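Local atomic coordinates of putative laminarinase (Phanerochaete chrysosporium, PDB entry 2W39), a protein that probably hydrolyses beta-glucans such as laminarin and lichenin, as a secreted fungal glycoside hydrolase of family 16. Residues I77-T82 against A244-I249. Numbering follows the deposited sequence.
Sequences IKTYTT and ANNIII
Y80 and N245 face each other as an antiparallel hydrogen-bonded pair, a single bridge with the two CA atoms 5.2 Å apart. N245 N gives a nearly straight bond to Y80 O (2.9 Å, 169° at the hydrogen); the return bond, Y80 N to N245 O, has the same length but is clearly bent, at 133°. Both carbonyl oxygens also take a CA-H...O contact: T79 CA lies 3.2 Å from N245 O, and A244 CA closes on Y80 O. Beside the bridge, small side chains fill in. A244 CB sits 3.5 Å from T79 OG1, while the methyl of T81 rests on the A244 backbone. With chi1 at 61° the T79 hydroxyl lies between the backbone N and the carbonyl carbon, which leaves CG2 anti to that carbon and turned to the N246 amide, 3.6 Å from ND2. On the other flank the Y80 ring approaches I247 obliquely, CE2 meeting the CD1 methyl at 4.1 Å.

Second-shell bonds hold these groups in place. The N246 amide is hydrogen-bonded through ND2 to S76 O, which fixes it beside T79. Cut back to an alanine, this position would probably leave S76 O without the ND2 donor and open a gap beside the T79 methyl. The Y80 hydroxyl is hydrogen-bonded to D7, whose carboxylate, with that of E6, also forms a salt bridge to K78 NZ.

Strand 69-76 pairs antiparallel with strand 246-253, whose other edge is joined to strand 98-105. Regular pairing of these strands reaches S76 and I247; the single Y80-N245 bridge comes after a break in that register, as 77-82 leaves the sheet for strand 83-89 in the second sheet of the family 16 beta sandwich. There Y80 and I247 both pack against V296 of strand 288-297, between the two sheets.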
# COMPACT_ATOMS: atom_id res chain seq x y z
N ILE A 77 -0.70 13.79 -7.23
CA ILE A 77 -1.00 15.22 -7.11
C ILE A 77 -2.51 15.39 -6.88
O ILE A 77 -2.94 16.19 -6.05
CB ILE A 77 -0.47 15.99 -8.34
CG1 ILE A 77 1.06 15.99 -8.33
CG2 ILE A 77 -1.02 17.43 -8.35
CD1 ILE A 77 1.69 16.43 -9.64
N LYS A 78 -3.32 14.65 -7.63
CA LYS A 78 -4.75 14.71 -7.46
C LYS A 78 -5.22 14.03 -6.19
O LYS A 78 -4.54 13.14 -5.64
CB LYS A 78 -5.45 14.09 -8.65
CG LYS A 78 -5.32 15.00 -9.87
CD LYS A 78 -5.79 14.33 -11.13
CE LYS A 78 -7.28 14.15 -11.15
NZ LYS A 78 -7.69 13.70 -12.52
N THR A 79 -6.39 14.45 -5.72
CA THR A 79 -7.06 13.80 -4.60
C THR A 79 -8.41 13.24 -5.07
O THR A 79 -8.93 13.64 -6.12
CB THR A 79 -7.29 14.78 -3.44
OG1 THR A 79 -8.12 15.83 -3.93
CG2 THR A 79 -5.99 15.33 -2.91
N TYR A 80 -8.97 12.34 -4.27
CA TYR A 80 -10.12 11.52 -4.66
C TYR A 80 -11.05 11.33 -3.48
O TYR A 80 -10.62 11.21 -2.34
CB TYR A 80 -9.65 10.13 -5.18
CG TYR A 80 -8.68 10.28 -6.33
CD1 TYR A 80 -9.14 10.48 -7.63
CD2 TYR A 80 -7.31 10.28 -6.11
CE1 TYR A 80 -8.27 10.69 -8.68
CE2 TYR A 80 -6.42 10.48 -7.15
CZ TYR A 80 -6.90 10.67 -8.44
OH TYR A 80 -6.01 10.86 -9.47
N THR A 81 -12.35 11.25 -3.79
CA THR A 81 -13.37 10.94 -2.79
C THR A 81 -14.03 9.61 -3.21
O THR A 81 -13.46 8.55 -2.94
CB THR A 81 -14.37 12.09 -2.58
OG1 THR A 81 -14.99 12.42 -3.83
CG2 THR A 81 -13.64 13.33 -2.01
N THR A 82 -15.19 9.66 -3.86
CA THR A 82 -15.81 8.46 -4.40
C THR A 82 -15.09 8.07 -5.70
O THR A 82 -15.04 8.86 -6.66
CB THR A 82 -17.30 8.68 -4.62
OG1 THR A 82 -17.90 8.82 -3.33
CG2 THR A 82 -17.94 7.51 -5.36
N ALA A 244 -11.04 14.17 0.81
CA ALA A 244 -10.31 13.95 -0.43
C ALA A 244 -8.91 13.44 -0.11
O ALA A 244 -8.16 14.10 0.62
CB ALA A 244 -10.26 15.24 -1.25
N ASN A 245 -8.57 12.25 -0.61
CA ASN A 245 -7.32 11.59 -0.27
C ASN A 245 -6.41 11.48 -1.49
O ASN A 245 -6.88 11.28 -2.61
CB ASN A 245 -7.59 10.15 0.21
CG ASN A 245 -8.12 10.03 1.64
OD1 ASN A 245 -8.47 11.01 2.32
ND2 ASN A 245 -8.17 8.80 2.10
N ASN A 246 -5.11 11.57 -1.24
CA ASN A 246 -4.09 11.22 -2.24
C ASN A 246 -3.81 9.72 -2.19
O ASN A 246 -4.00 9.08 -1.15
CB ASN A 246 -2.76 11.93 -1.95
CG ASN A 246 -2.89 13.43 -1.77
OD1 ASN A 246 -3.26 13.89 -0.69
ND2 ASN A 246 -2.60 14.18 -2.83
N ILE A 247 -3.32 9.22 -3.32
CA ILE A 247 -2.77 7.86 -3.39
C ILE A 247 -1.27 7.93 -3.10
O ILE A 247 -0.56 8.79 -3.66
CB ILE A 247 -3.02 7.25 -4.79
CG1 ILE A 247 -4.52 7.02 -5.00
CG2 ILE A 247 -2.21 5.95 -4.99
CD1 ILE A 247 -4.94 6.74 -6.45
N ILE A 248 -0.81 7.06 -2.20
CA ILE A 248 0.60 7.00 -1.80
C ILE A 248 1.12 5.58 -2.02
O ILE A 248 0.44 4.61 -1.69
CB ILE A 248 0.80 7.45 -0.33
CG1 ILE A 248 0.27 8.89 -0.16
CG2 ILE A 248 2.29 7.36 0.09
CD1 ILE A 248 0.32 9.40 1.27
N ILE A 249 2.32 5.48 -2.58
CA ILE A 249 3.02 4.21 -2.72
C ILE A 249 4.43 4.41 -2.18
O ILE A 249 5.12 5.34 -2.60
CB ILE A 249 3.06 3.70 -4.18
CG1 ILE A 249 1.65 3.65 -4.77
CG2 ILE A 249 3.74 2.33 -4.22
CD1 ILE A 249 1.64 3.43 -6.29